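Local coordinates for protein F-93 (Sulfolobus virus 1, PDB 1TBX), which probably acts as a homodimeric winged-helix transcription factor that recognises a palindromic or near-palindromic DNA target, at residues K48-Q52 against E53-K57. Numbering follows the deposited sequence.
Sequences KFLIQ and EGFVK
One face of the Phe49 ring carries the aliphatic part of Glu53: CG of Glu53 sits 3.9 Å from the ring centroid, displaced toward the rim, in a CH-pi contact. Phe49 CG stands anti to the backbone N (chi1 170°), which swings the ring toward the C-terminal end of the helix, where Glu53, four residues on, can lie over it. A bend in the Glu53 chain at chi2 (-56°) then turns the carboxylate away from the ring, leaving the CG methylene on the face, with the carboxylate plane 27° from that of the phenyl. The Phe55 ring has Leu50 O at its edge; Lys72 makes a cation-pi contact with it, and Phe6 of the second subunit meets it edge-to-face.

The helix ends in a Schellman motif, a classic way of ending a helix. Glu53 N makes the last regular turn bond to Phe49 O at 2.8 Å. Gly54, at positive phi, is the C-prime residue: its N reaches back to Ile51 O at 3.1 Å, approaching from above the carbonyl plane, while Phe55 N bonds Leu50 O at 2.8 Å, almost straight along the carbonyl. Leu50 O also accepts Val56 N at 3.2 Å, from well out of the plane. Past the turn, apolar groups close up: Leu50 CB lies 3.7 Å from Val56 CG2, and both side chains rest on helix 9-17. Ile51 CA adds a CA-H...O contact to Val56 O at 3.5 Å.

The chain thus passes from helix 40-52 into strand 56-61, the first strand of the wing. With the Leu50 carbonyl gripped by the amides of Phe55 and Val56, the point where the strand departs is fixed to the helix terminus, while Leu50 and Val56 pack on helix 9-17 and Leu50 and Phe55 also meet the second subunit.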
# COMPACT_ATOMS: atom_id res chain seq x y z
N LYS A 48 -15.59 -2.30 -7.40
CA LYS A 48 -16.14 -1.21 -8.22
C LYS A 48 -15.01 -0.32 -8.75
O LYS A 48 -14.91 -0.05 -9.95
CB LYS A 48 -17.13 -0.38 -7.42
CG LYS A 48 -18.40 0.03 -8.20
CD LYS A 48 -18.65 1.53 -8.18
CE LYS A 48 -20.12 1.88 -7.89
NZ LYS A 48 -20.31 3.35 -7.54
N PHE A 49 -14.14 0.09 -7.84
CA PHE A 49 -13.12 1.06 -8.17
C PHE A 49 -12.13 0.48 -9.23
O PHE A 49 -11.89 1.11 -10.25
CB PHE A 49 -12.45 1.55 -6.89
CG PHE A 49 -11.22 2.38 -7.12
CD1 PHE A 49 -11.32 3.74 -7.35
CD2 PHE A 49 -9.96 1.79 -7.11
CE1 PHE A 49 -10.19 4.51 -7.58
CE2 PHE A 49 -8.79 2.57 -7.35
CZ PHE A 49 -8.91 3.93 -7.57
N LEU A 50 -11.61 -0.71 -8.99
CA LEU A 50 -10.62 -1.28 -9.90
C LEU A 50 -11.21 -1.55 -11.29
O LEU A 50 -10.49 -1.45 -12.30
CB LEU A 50 -10.05 -2.55 -9.31
CG LEU A 50 -9.54 -2.48 -7.87
CD1 LEU A 50 -9.37 -3.91 -7.26
CD2 LEU A 50 -8.22 -1.70 -7.83
N ILE A 51 -12.51 -1.88 -11.35
CA ILE A 51 -13.18 -1.98 -12.64
C ILE A 51 -13.24 -0.59 -13.26
O ILE A 51 -12.92 -0.44 -14.44
CB ILE A 51 -14.61 -2.56 -12.51
CG1 ILE A 51 -14.59 -4.07 -12.53
CG2 ILE A 51 -15.47 -2.14 -13.67
CD1 ILE A 51 -15.72 -4.70 -11.76
N GLN A 52 -13.62 0.41 -12.48
CA GLN A 52 -13.82 1.75 -13.02
C GLN A 52 -12.55 2.39 -13.49
O GLN A 52 -12.56 3.14 -14.45
CB GLN A 52 -14.41 2.68 -11.99
CG GLN A 52 -15.80 3.14 -12.32
CD GLN A 52 -16.69 3.06 -11.10
OE1 GLN A 52 -16.25 3.38 -9.98
NE2 GLN A 52 -17.92 2.61 -11.28
N GLU A 53 -11.45 2.10 -12.78
CA GLU A 53 -10.14 2.63 -13.14
C GLU A 53 -9.34 1.69 -14.04
O GLU A 53 -8.15 1.91 -14.28
CB GLU A 53 -9.34 2.99 -11.90
CG GLU A 53 -9.96 4.11 -11.08
CD GLU A 53 -10.22 5.39 -11.85
OE1 GLU A 53 -9.30 5.89 -12.54
OE2 GLU A 53 -11.35 5.91 -11.74
N GLY A 54 -10.00 0.64 -14.53
CA GLY A 54 -9.46 -0.14 -15.63
C GLY A 54 -8.33 -1.10 -15.31
O GLY A 54 -7.52 -1.42 -16.20
N PHE A 55 -8.29 -1.55 -14.05
CA PHE A 55 -7.36 -2.56 -13.59
C PHE A 55 -7.92 -3.98 -13.64
O PHE A 55 -7.15 -4.92 -13.76
CB PHE A 55 -6.99 -2.30 -12.16
CG PHE A 55 -6.27 -1.01 -11.96
CD1 PHE A 55 -6.93 0.10 -11.44
CD2 PHE A 55 -4.91 -0.91 -12.23
CE1 PHE A 55 -6.26 1.28 -11.21
CE2 PHE A 55 -4.25 0.29 -12.01
CZ PHE A 55 -4.94 1.38 -11.49
N VAL A 56 -9.24 -4.12 -13.55
CA VAL A 56 -9.90 -5.42 -13.41
C VAL A 56 -11.10 -5.48 -14.34
O VAL A 56 -11.75 -4.45 -14.60
CB VAL A 56 -10.40 -5.61 -11.96
CG1 VAL A 56 -11.37 -6.76 -11.81
CG2 VAL A 56 -9.22 -5.77 -11.00
N LYS A 57 -11.40 -6.67 -14.85
CA LYS A 57 -12.61 -6.88 -15.63
C LYS A 57 -13.49 -7.91 -14.93
O LYS A 57 -12.98 -8.88 -14.40
CB LYS A 57 -12.29 -7.30 -17.07
CG LYS A 57 -12.23 -6.10 -18.06
CD LYS A 57 -11.33 -6.35 -19.32
CE LYS A 57 -11.22 -5.08 -20.25
NZ LYS A 57 -11.43 -5.31 -21.74